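ABC transporter, substrate-binding protein (Clostridium perfringens, PDB 4EDP) probably captures a solute outside the cell membrane and delivers it to the membrane-spanning part of an ABC importer. Local coordinates at residues K36-W42 with E64-G70; T52-F57 with E281-Y285; N166-P171 with E230-V235. All coordinates share one frame; numbering follows the deposited sequence.

Contact 1. Residues K36-W42 with E64-G70; sequences KLVVSTW and EIVLDIG. With ACT (acetate ion), chain F.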
loop_
_atom_site.group_PDB
_atom_site.type_symbol
_atom_site.label_atom_id
_atom_site.label_comp_id
_atom_site.label_asym_id
_atom_site.label_seq_id
_atom_site.Cartn_x
_atom_site.Cartn_y
_atom_site.Cartn_z
ATOM N N LYS A 36 -16.877 -18.703 -16.557
ATOM C CA LYS A 36 -16.335 -17.331 -16.814
ATOM C C LYS A 36 -16.142 -16.539 -15.523
ATOM O O LYS A 36 -17.069 -16.409 -14.714
ATOM C CB LYS A 36 -17.283 -16.597 -17.761
ATOM C CG LYS A 36 -16.939 -15.161 -18.095
ATOM C CD LYS A 36 -17.947 -14.654 -19.136
ATOM C CE LYS A 36 -17.831 -13.162 -19.399
ATOM N NZ LYS A 36 -16.498 -12.778 -19.930
ATOM N N LEU A 37 -14.934 -16.022 -15.322
ATOM C CA LEU A 37 -14.641 -15.236 -14.133
ATOM C C LEU A 37 -14.285 -13.826 -14.571
ATOM O O LEU A 37 -13.317 -13.633 -15.311
ATOM C CB LEU A 37 -13.489 -15.869 -13.353
ATOM C CG LEU A 37 -13.214 -15.347 -11.945
ATOM C CD1 LEU A 37 -14.393 -15.675 -11.022
ATOM C CD2 LEU A 37 -11.925 -15.952 -11.396
ATOM N N VAL A 38 -15.065 -12.846 -14.118
ATOM C CA VAL A 38 -14.831 -11.441 -14.454
ATOM C C VAL A 38 -14.036 -10.779 -13.332
ATOM O O VAL A 38 -14.483 -10.748 -12.181
ATOM C CB VAL A 38 -16.160 -10.677 -14.676
ATOM C CG1 VAL A 38 -15.885 -9.209 -14.979
ATOM C CG2 VAL A 38 -16.964 -11.331 -15.801
ATOM N N VAL A 39 -12.861 -10.259 -13.672
ATOM C CA VAL A 39 -11.975 -9.652 -12.684
ATOM C C VAL A 39 -11.802 -8.140 -12.857
ATOM O O VAL A 39 -11.384 -7.677 -13.919
ATOM C CB VAL A 39 -10.573 -10.291 -12.776
ATOM C CG1 VAL A 39 -9.621 -9.626 -11.791
ATOM C CG2 VAL A 39 -10.643 -11.809 -12.567
ATOM N N SER A 40 -12.135 -7.376 -11.821
ATOM C CA SER A 40 -11.943 -5.922 -11.836
ATOM C C SER A 40 -10.538 -5.646 -11.298
ATOM O O SER A 40 -10.249 -5.958 -10.136
ATOM C CB SER A 40 -12.997 -5.239 -10.974
ATOM O OG SER A 40 -12.759 -3.849 -10.866
ATOM N N THR A 41 -9.671 -5.057 -12.122
ATOM C CA THR A 41 -8.297 -4.793 -11.712
ATOM C C THR A 41 -7.667 -3.672 -12.544
ATOM O O THR A 41 -8.275 -3.175 -13.491
ATOM C CB THR A 41 -7.438 -6.076 -11.824
ATOM O OG1 THR A 41 -6.187 -5.903 -11.137
ATOM C CG2 THR A 41 -7.202 -6.452 -13.290
ATOM N N TRP A 42 -6.455 -3.269 -12.177
ATOM C CA TRP A 42 -5.746 -2.196 -12.886
ATOM C C TRP A 42 -5.279 -2.631 -14.266
ATOM O O TRP A 42 -5.309 -1.845 -15.221
ATOM C CB TRP A 42 -4.522 -1.735 -12.085
ATOM C CG TRP A 42 -4.852 -1.268 -10.699
ATOM C CD1 TRP A 42 -5.256 -0.019 -10.328
ATOM C CD2 TRP A 42 -4.804 -2.048 -9.497
ATOM N NE1 TRP A 42 -5.476 0.023 -8.974
ATOM C CE2 TRP A 42 -5.196 -1.208 -8.441
ATOM C CE3 TRP A 42 -4.471 -3.371 -9.215
ATOM C CZ2 TRP A 42 -5.261 -1.651 -7.117
ATOM C CZ3 TRP A 42 -4.527 -3.807 -7.891
ATOM C CH2 TRP A 42 -4.927 -2.953 -6.872
ATOM N N GLU A 64 -12.739 -19.209 -18.618
ATOM C CA GLU A 64 -12.262 -18.011 -19.286
ATOM C C GLU A 64 -12.217 -16.845 -18.293
ATOM O O GLU A 64 -13.146 -16.658 -17.511
ATOM C CB GLU A 64 -13.174 -17.628 -20.448
ATOM C CG GLU A 64 -12.699 -16.377 -21.189
ATOM C CD GLU A 64 -13.571 -15.994 -22.380
ATOM O OE1 GLU A 64 -14.357 -16.840 -22.867
ATOM O OE2 GLU A 64 -13.449 -14.837 -22.843
ATOM N N ILE A 65 -11.131 -16.079 -18.313
ATOM C CA ILE A 65 -11.018 -14.908 -17.447
ATOM C C ILE A 65 -11.157 -13.646 -18.291
ATOM O O ILE A 65 -10.600 -13.532 -19.395
ATOM C CB ILE A 65 -9.721 -14.921 -16.607
ATOM C CG1 ILE A 65 -9.825 -16.029 -15.557
ATOM C CG2 ILE A 65 -9.515 -13.574 -15.897
ATOM C CD1 ILE A 65 -8.662 -16.148 -14.626
ATOM N N VAL A 66 -11.985 -12.736 -17.801
ATOM C CA VAL A 66 -12.229 -11.467 -18.455
ATOM C C VAL A 66 -11.865 -10.351 -17.498
ATOM O O VAL A 66 -12.304 -10.347 -16.343
ATOM C CB VAL A 66 -13.700 -11.332 -18.862
ATOM C CG1 VAL A 66 -14.045 -9.884 -19.182
ATOM C CG2 VAL A 66 -13.995 -12.242 -20.041
ATOM N N LEU A 67 -11.046 -9.414 -17.953
ATOM C CA LEU A 67 -10.651 -8.313 -17.094
ATOM C C LEU A 67 -11.448 -7.048 -17.378
ATOM O O LEU A 67 -11.758 -6.744 -18.527
ATOM C CB LEU A 67 -9.159 -8.005 -17.248
ATOM C CG LEU A 67 -8.152 -9.141 -17.063
ATOM C CD1 LEU A 67 -6.733 -8.565 -17.070
ATOM C CD2 LEU A 67 -8.394 -9.892 -15.777
ATOM N N ASP A 68 -11.803 -6.335 -16.319
ATOM C CA ASP A 68 -12.501 -5.066 -16.414
ATOM C C ASP A 68 -11.484 -4.136 -15.778
ATOM O O ASP A 68 -11.307 -4.133 -14.546
ATOM C CB ASP A 68 -13.824 -5.109 -15.655
ATOM C CG ASP A 68 -14.641 -3.825 -15.811
ATOM O OD1 ASP A 68 -14.119 -2.726 -15.535
ATOM O OD2 ASP A 68 -15.827 -3.919 -16.176
ATOM N N ILE A 69 -10.776 -3.376 -16.611
ATOM C CA ILE A 69 -9.678 -2.558 -16.099
ATOM C C ILE A 69 -9.981 -1.079 -15.902
ATOM O O ILE A 69 -10.911 -0.536 -16.488
ATOM C CB ILE A 69 -8.418 -2.719 -16.985
ATOM C CG1 ILE A 69 -8.582 -2.017 -18.324
ATOM C CG2 ILE A 69 -8.101 -4.196 -17.203
ATOM C CD1 ILE A 69 -7.374 -2.185 -19.224
ATOM N N GLY A 70 -9.166 -0.440 -15.071
ATOM C CA GLY A 70 -9.298 0.981 -14.752
ATOM C C GLY A 70 -8.603 1.248 -13.430
ATOM O O GLY A 70 -8.058 0.325 -12.819
HETATM C C ACT F . -2.840 -5.537 -11.605
HETATM O O ACT F . -2.016 -4.664 -11.959
HETATM O OXT ACT F . -3.908 -5.585 -12.265
HETATM C CH3 ACT F . -2.558 -6.470 -10.460
HETATM O O HOH W 1 -14.201 -2.663 -12.791
#

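Contact 2. Residues T52-F57 with E281-Y285; sequences TVFEPF and EFINY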
loop_
_atom_site.group_PDB
_atom_site.type_symbol
_atom_site.label_atom_id
_atom_site.label_comp_id
_atom_site.label_asym_id
_atom_site.label_seq_id
_atom_site.Cartn_x
_atom_site.Cartn_y
_atom_site.Cartn_z
ATOM N N THR A 52 1.368 -14.543 -16.179
ATOM C CA THR A 52 1.784 -15.008 -14.872
ATOM C C THR A 52 0.678 -15.486 -13.945
ATOM O O THR A 52 0.826 -16.509 -13.283
ATOM C CB THR A 52 2.527 -13.866 -14.140
ATOM O OG1 THR A 52 3.652 -13.459 -14.931
ATOM C CG2 THR A 52 2.997 -14.316 -12.746
ATOM N N VAL A 53 -0.425 -14.750 -13.907
ATOM C CA VAL A 53 -1.517 -15.042 -12.991
ATOM C C VAL A 53 -2.797 -15.670 -13.550
ATOM O O VAL A 53 -3.189 -16.774 -13.161
ATOM C CB VAL A 53 -1.924 -13.729 -12.267
ATOM C CG1 VAL A 53 -3.125 -13.954 -11.345
ATOM C CG2 VAL A 53 -0.733 -13.178 -11.489
ATOM N N PHE A 54 -3.429 -14.983 -14.483
ATOM C CA PHE A 54 -4.720 -15.423 -14.969
ATOM C C PHE A 54 -4.760 -16.629 -15.891
ATOM O O PHE A 54 -5.587 -17.517 -15.705
ATOM C CB PHE A 54 -5.443 -14.240 -15.594
ATOM C CG PHE A 54 -5.590 -13.083 -14.652
ATOM C CD1 PHE A 54 -6.316 -13.224 -13.482
ATOM C CD2 PHE A 54 -5.019 -11.856 -14.932
ATOM C CE1 PHE A 54 -6.451 -12.169 -12.602
ATOM C CE2 PHE A 54 -5.169 -10.791 -14.053
ATOM C CZ PHE A 54 -5.876 -10.958 -12.882
ATOM N N GLU A 55 -3.886 -16.660 -16.881
ATOM C CA GLU A 55 -3.891 -17.767 -17.830
ATOM C C GLU A 55 -3.667 -19.130 -17.191
ATOM O O GLU A 55 -4.368 -20.096 -17.536
ATOM C CB GLU A 55 -2.883 -17.519 -18.950
ATOM C CG GLU A 55 -3.364 -16.550 -20.023
ATOM C CD GLU A 55 -4.440 -17.145 -20.936
ATOM O OE1 GLU A 55 -5.030 -18.199 -20.591
ATOM O OE2 GLU A 55 -4.691 -16.559 -22.019
ATOM N N PRO A 56 -2.696 -19.230 -16.270
ATOM C CA PRO A 56 -2.503 -20.541 -15.682
ATOM C C PRO A 56 -3.741 -21.019 -14.937
ATOM O O PRO A 56 -4.101 -22.192 -15.036
ATOM C CB PRO A 56 -1.313 -20.330 -14.748
ATOM C CG PRO A 56 -0.558 -19.225 -15.386
ATOM C CD PRO A 56 -1.618 -18.302 -15.893
ATOM N N PHE A 57 -4.399 -20.110 -14.221
ATOM C CA PHE A 57 -5.622 -20.435 -13.485
ATOM C C PHE A 57 -6.708 -20.879 -14.470
ATOM O O PHE A 57 -7.325 -21.937 -14.304
ATOM C CB PHE A 57 -6.102 -19.222 -12.678
ATOM C CG PHE A 57 -7.331 -19.493 -11.855
ATOM C CD1 PHE A 57 -7.222 -20.053 -10.598
ATOM C CD2 PHE A 57 -8.585 -19.183 -12.340
ATOM C CE1 PHE A 57 -8.352 -20.313 -9.836
ATOM C CE2 PHE A 57 -9.721 -19.430 -11.589
ATOM C CZ PHE A 57 -9.607 -20.001 -10.334
ATOM N N GLU A 281 -11.734 -20.124 -5.054
ATOM C CA GLU A 281 -10.590 -20.878 -5.567
ATOM C C GLU A 281 -9.519 -19.925 -6.075
ATOM O O GLU A 281 -8.322 -20.140 -5.857
ATOM C CB GLU A 281 -11.020 -21.865 -6.681
ATOM C CG GLU A 281 -11.826 -23.043 -6.162
ATOM C CD GLU A 281 -12.371 -23.936 -7.266
ATOM O OE1 GLU A 281 -12.365 -23.532 -8.441
ATOM O OE2 GLU A 281 -12.837 -25.037 -6.946
ATOM N N PHE A 282 -9.940 -18.861 -6.745
ATOM C CA PHE A 282 -8.988 -17.916 -7.268
ATOM C C PHE A 282 -8.228 -17.164 -6.174
ATOM O O PHE A 282 -7.004 -16.989 -6.279
ATOM C CB PHE A 282 -9.628 -16.906 -8.217
ATOM C CG PHE A 282 -8.625 -15.971 -8.805
ATOM C CD1 PHE A 282 -7.968 -16.289 -9.971
ATOM C CD2 PHE A 282 -8.279 -14.813 -8.147
ATOM C CE1 PHE A 282 -6.997 -15.455 -10.487
ATOM C CE2 PHE A 282 -7.316 -13.963 -8.664
ATOM C CZ PHE A 282 -6.678 -14.281 -9.833
ATOM N N ILE A 283 -8.924 -16.723 -5.132
ATOM C CA ILE A 283 -8.250 -15.994 -4.040
ATOM C C ILE A 283 -7.238 -16.918 -3.377
ATOM O O ILE A 283 -6.091 -16.524 -3.098
ATOM C CB ILE A 283 -9.255 -15.394 -3.033
ATOM C CG1 ILE A 283 -10.112 -14.330 -3.729
ATOM C CG2 ILE A 283 -8.522 -14.801 -1.788
ATOM C CD1 ILE A 283 -11.168 -13.643 -2.838
ATOM N N ASN A 284 -7.649 -18.162 -3.141
ATOM C CA ASN A 284 -6.761 -19.153 -2.542
ATOM C C ASN A 284 -5.523 -19.361 -3.421
ATOM O O ASN A 284 -4.398 -19.480 -2.925
ATOM C CB ASN A 284 -7.488 -20.476 -2.316
ATOM C CG ASN A 284 -6.682 -21.438 -1.481
ATOM O OD1 ASN A 284 -6.257 -21.112 -0.375
ATOM N ND2 ASN A 284 -6.488 -22.640 -1.992
ATOM N N TYR A 285 -5.732 -19.374 -4.735
ATOM C CA TYR A 285 -4.646 -19.493 -5.700
ATOM C C TYR A 285 -3.709 -18.281 -5.643
ATOM O O TYR A 285 -2.473 -18.438 -5.624
ATOM C CB TYR A 285 -5.266 -19.660 -7.093
ATOM C CG TYR A 285 -4.387 -19.403 -8.292
ATOM C CD1 TYR A 285 -3.551 -20.395 -8.810
ATOM C CD2 TYR A 285 -4.459 -18.194 -8.963
ATOM C CE1 TYR A 285 -2.762 -20.157 -9.957
ATOM C CE2 TYR A 285 -3.686 -17.948 -10.093
ATOM C CZ TYR A 285 -2.840 -18.931 -10.579
ATOM O OH TYR A 285 -2.082 -18.669 -11.700
#

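Contact 3. Residues N166-P171 with E230-V235; sequences NKIAIP and EIVAAV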
loop_
_atom_site.group_PDB
_atom_site.type_symbol
_atom_site.label_atom_id
_atom_site.label_comp_id
_atom_site.label_asym_id
_atom_site.label_seq_id
_atom_site.Cartn_x
_atom_site.Cartn_y
_atom_site.Cartn_z
ATOM N N ASN A 166 13.809 23.472 4.838
ATOM C CA ASN A 166 13.764 23.457 3.388
ATOM C C ASN A 166 14.502 22.248 2.789
ATOM O O ASN A 166 15.122 22.383 1.740
ATOM C CB ASN A 166 14.437 24.728 2.834
ATOM C CG ASN A 166 13.995 26.008 3.534
ATOM O OD1 ASN A 166 14.840 26.811 3.969
ATOM N ND2 ASN A 166 12.689 26.216 3.641
ATOM N N LYS A 167 14.427 21.075 3.415
ATOM C CA LYS A 167 15.185 19.909 2.882
ATOM C C LYS A 167 14.438 18.579 2.779
ATOM O O LYS A 167 15.042 17.581 2.395
ATOM C CB LYS A 167 16.452 19.712 3.716
ATOM C CG LYS A 167 17.523 20.733 3.496
ATOM C CD LYS A 167 18.738 20.429 4.351
ATOM C CE LYS A 167 19.985 21.121 3.815
ATOM N NZ LYS A 167 19.815 22.575 3.644
ATOM N N ILE A 168 13.149 18.520 3.131
ATOM C CA ILE A 168 12.437 17.241 3.008
ATOM C C ILE A 168 11.182 17.292 2.145
ATOM O O ILE A 168 10.601 18.351 1.923
ATOM C CB ILE A 168 12.036 16.620 4.411
ATOM C CG1 ILE A 168 10.780 17.242 5.008
ATOM C CG2 ILE A 168 13.217 16.674 5.416
ATOM C CD1 ILE A 168 10.343 16.557 6.327
ATOM N N ALA A 169 10.800 16.124 1.637
ATOM C CA ALA A 169 9.554 15.958 0.893
ATOM C C ALA A 169 8.751 14.855 1.590
ATOM O O ALA A 169 9.327 13.853 2.046
ATOM C CB ALA A 169 9.804 15.595 -0.582
ATOM N N ILE A 170 7.439 15.046 1.666
ATOM C CA ILE A 170 6.537 14.086 2.289
ATOM C C ILE A 170 5.363 13.830 1.327
ATOM O O ILE A 170 5.017 14.677 0.495
ATOM C CB ILE A 170 6.039 14.558 3.680
ATOM C CG1 ILE A 170 5.157 15.803 3.563
ATOM C CG2 ILE A 170 7.253 14.826 4.627
ATOM C CD1 ILE A 170 4.658 16.393 4.916
ATOM N N PRO A 171 4.765 12.640 1.413
ATOM C CA PRO A 171 3.648 12.321 0.553
ATOM C C PRO A 171 2.413 13.124 0.909
ATOM O O PRO A 171 2.147 13.379 2.098
ATOM C CB PRO A 171 3.407 10.828 0.834
ATOM C CG PRO A 171 3.873 10.641 2.208
ATOM C CD PRO A 171 5.099 11.519 2.307
ATOM N N GLU A 230 17.504 19.552 -4.254
ATOM C CA GLU A 230 16.405 20.309 -3.641
ATOM C C GLU A 230 15.987 19.756 -2.281
ATOM O O GLU A 230 15.368 20.473 -1.489
ATOM C CB GLU A 230 15.163 20.286 -4.523
ATOM C CG GLU A 230 15.315 20.899 -5.898
ATOM C CD GLU A 230 14.023 20.793 -6.695
ATOM O OE1 GLU A 230 12.929 20.980 -6.104
ATOM O OE2 GLU A 230 14.100 20.528 -7.911
ATOM N N ILE A 231 16.238 18.468 -2.066
ATOM C CA ILE A 231 15.933 17.800 -0.809
ATOM C C ILE A 231 17.080 16.867 -0.456
ATOM O O ILE A 231 17.835 16.420 -1.325
ATOM C CB ILE A 231 14.589 17.000 -0.842
ATOM C CG1 ILE A 231 14.615 15.924 -1.940
ATOM C CG2 ILE A 231 13.385 17.935 -1.039
ATOM C CD1 ILE A 231 13.334 15.076 -2.057
ATOM N N VAL A 232 17.198 16.612 0.841
ATOM C CA VAL A 232 18.167 15.701 1.443
ATOM C C VAL A 232 17.455 14.435 1.918
ATOM O O VAL A 232 18.076 13.384 2.073
ATOM C CB VAL A 232 18.808 16.361 2.681
ATOM C CG1 VAL A 232 19.457 15.344 3.585
ATOM C CG2 VAL A 232 19.800 17.447 2.236
ATOM N N ALA A 233 16.150 14.544 2.187
ATOM C CA ALA A 233 15.367 13.400 2.678
ATOM C C ALA A 233 13.924 13.400 2.210
ATOM O O ALA A 233 13.336 14.456 1.962
ATOM C CB ALA A 233 15.380 13.365 4.224
ATOM N N ALA A 234 13.355 12.209 2.073
ATOM C CA ALA A 234 11.943 12.080 1.724
ATOM C C ALA A 234 11.319 10.844 2.355
ATOM O O ALA A 234 11.966 9.791 2.452
ATOM C CB ALA A 234 11.734 12.027 0.183
ATOM N N VAL A 235 10.085 10.972 2.821
ATOM C CA VAL A 235 9.345 9.807 3.292
ATOM C C VAL A 235 8.807 9.236 1.982
ATOM O O VAL A 235 8.071 9.916 1.270
ATOM C CB VAL A 235 8.203 10.170 4.245
ATOM C CG1 VAL A 235 7.324 8.961 4.518
ATOM C CG2 VAL A 235 8.747 10.781 5.527
#

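Contact 1. Residues K36-W42 with E64-G70
Val-39 sets its CB against CD2 of Leu-67 at 3.7 Å, the two side chains running side by side, while its CG2 branch meets CG2 of Ile-65 at 3.9 Å. The split follows from the valine torsion: with CG1 anti to the backbone N (chi1 178°), CG2 lies beside that nitrogen and faces back toward Ile-65. Together with Leu-37 these residues form the tightly packed part of two neighbouring parallel strands, and Phe-54 and Phe-57 of helix 46-61 close over Ile-65. Strand 37-41, helix 46-61 and strand 65-69 thus make a beta-alpha-beta unit, as expected at the start of a periplasmic-binding-protein-type lobe. The backbones are joined by alternating bonds; Val-39 N gives Val-66 O a nearly straight one of 2.7 Å, and Val-39 O in turn accepts from Asp-68 N at 2.8 Å. The same carbonyl oxygens also receive CA-H...O contacts, such as Val-38 CA to Val-66 O.

The other face, bearing Val-38, Ser-40, Val-66 and Asp-68, is looser and partly wet. Val-38 and Val-66 barely meet, CG2 to CB being 4.5 Å. Ser-40 OG and Asp-68 OD1 are linked through a water, 2.7 Å from OG and bound only weakly to the carboxylate; the stronger partners are Arg-75 for the serine and Lys-78, in a salt bridge, for the aspartate. Toward the C-terminal end the pairing frays, and Gly-70 N reaches Thr-41 O in a weak, bent bond of 3.3 Å. There a chi1 of -167° turns Thr-41 OG1 away from its own nitrogen and toward an acetate ion, to whose OXT it donates at 2.6 Å. The acetate, probably from the crystallisation liquor, sits at the edge of the Trp-42 ring and also accepts from Gly-43 N.

Contact 2. Residues T52-F57 with E281-Y285
Phe-57 lays one face of its ring over the edge of Phe-282, whose CD1 stands above the ring centre. This is a T-shaped pair, with centroids 5.0 Å apart and planes at 79°. Phe-282 CB also rests against the same ring in an off-centre CH-pi contact, 3.7 Å from Phe-57 CZ. Tyr-285 flanks Phe-57 as well, but the two rings meet obliquely; the phenylalanine CB lies over the tyrosine face, 4.1 Å from its centroid. Having CG anti to the backbone N (chi1 -178°) sends the Phe-57 ring across to helix 276-286, where it meets both Phe-282 and Tyr-285. Phe-54 completes the cluster from one turn earlier: its CE1 touches Phe-282 CZ at 3.5 Å, the rings meeting rim to rim. Val-53 CG1 approaches the same CZ at 3.9 Å.

Among these apolar groups, Tyr-285 OH donates to Val-53 O at 2.6 Å, in the carbonyl plane and on a lone pair. Helix 46-61 is kinked at Pro-56, whose nitrogen carries no hydrogen, and the proline CB packs against Tyr-285 OH. The axes of segments 52-57 and 281-285 stay 11.5 Å apart at their closest, a separation filled by the large rings. The chemistry implies an apolar aromatic cluster whose single hydrogen bond across the contact gives a backbone carbonyl at the helix kink a partner and anchors the far end of the tyrosine.

Contact 3. Residues N166-P171 with E230-V235
Ile-168 pairs with Ala-233 and Ala-169 with Ala-234 in two successive parallel bridges held mainly by backbone hydrogen bonds. Ala-169 N donates to Ala-233 O and Val-235 N to Ala-169 O, each at 3.1 Å. Before the regular pairing begins, Lys-167 O accepts two N-H groups at once: Val-232 N at 2.8 Å, lying in the carbonyl plane, and Ala-233 N at 3.2 Å, approaching nearly head-on. This double grip fixes the peptide at the entry to strand 168-171 and spans the turn of segment 230-235 at Val-232, just before its strand begins. Two CA-H...O contacts supplement these bonds, from Ile-168 CA to Ala-233 O and from Ala-234 CA to Ala-169 O.

Apolar contacts line both faces and both ends of the pair. Ala-169 CB touches Ala-234 CB. A chi1 of 59° and an extended chi2 carry Ile-231 CD1 forward to Ala-169 CB, 3.9 Å away. On the other face, Ile-168 CG2 reaches Ala-233 CB at 4.1 Å. Farther along, the Pro-171 ring crosses Val-235 obliquely, its CD 3.9 Å from the valine CB. At the opposite end, the methylene chain of Lys-167 runs alongside Val-232, with CD 3.8 Å from CG2.

The pair belongs to what is probably the sheet of the second lobe, where strand 168-171 lies between strands 233-237 and 212-216, both parallel to it. Helix 219-227 packs against the face of Ala-169 and Ile-231 through Leu-222, Met-225 and Phe-226, whereas Met-181 of helix 178-189 touches Ile-170 and Val-235.

How the contacts relate
From the N terminus, strand 37-41 leads into helix 46-61 and back to strand 65-69, so contact 1 closes the first, short loop. Contact 2 opens inside it, on that connecting helix, and closes only at helix 276-286; the two contacts therefore cross along the chain. They also touch in space, through Leu-37 on Phe-282 and Leu-67 on Phe-54, tying a late helix to the first strands of one lobe. Contact 3 follows contact 1 in series and nests within the long loop of contact 2. It lies on the opposite side of the chain's centre, its centre about 38 Å from that of contact 1, and joins strands in what is probably the other lobe, though both reach one branched sheet.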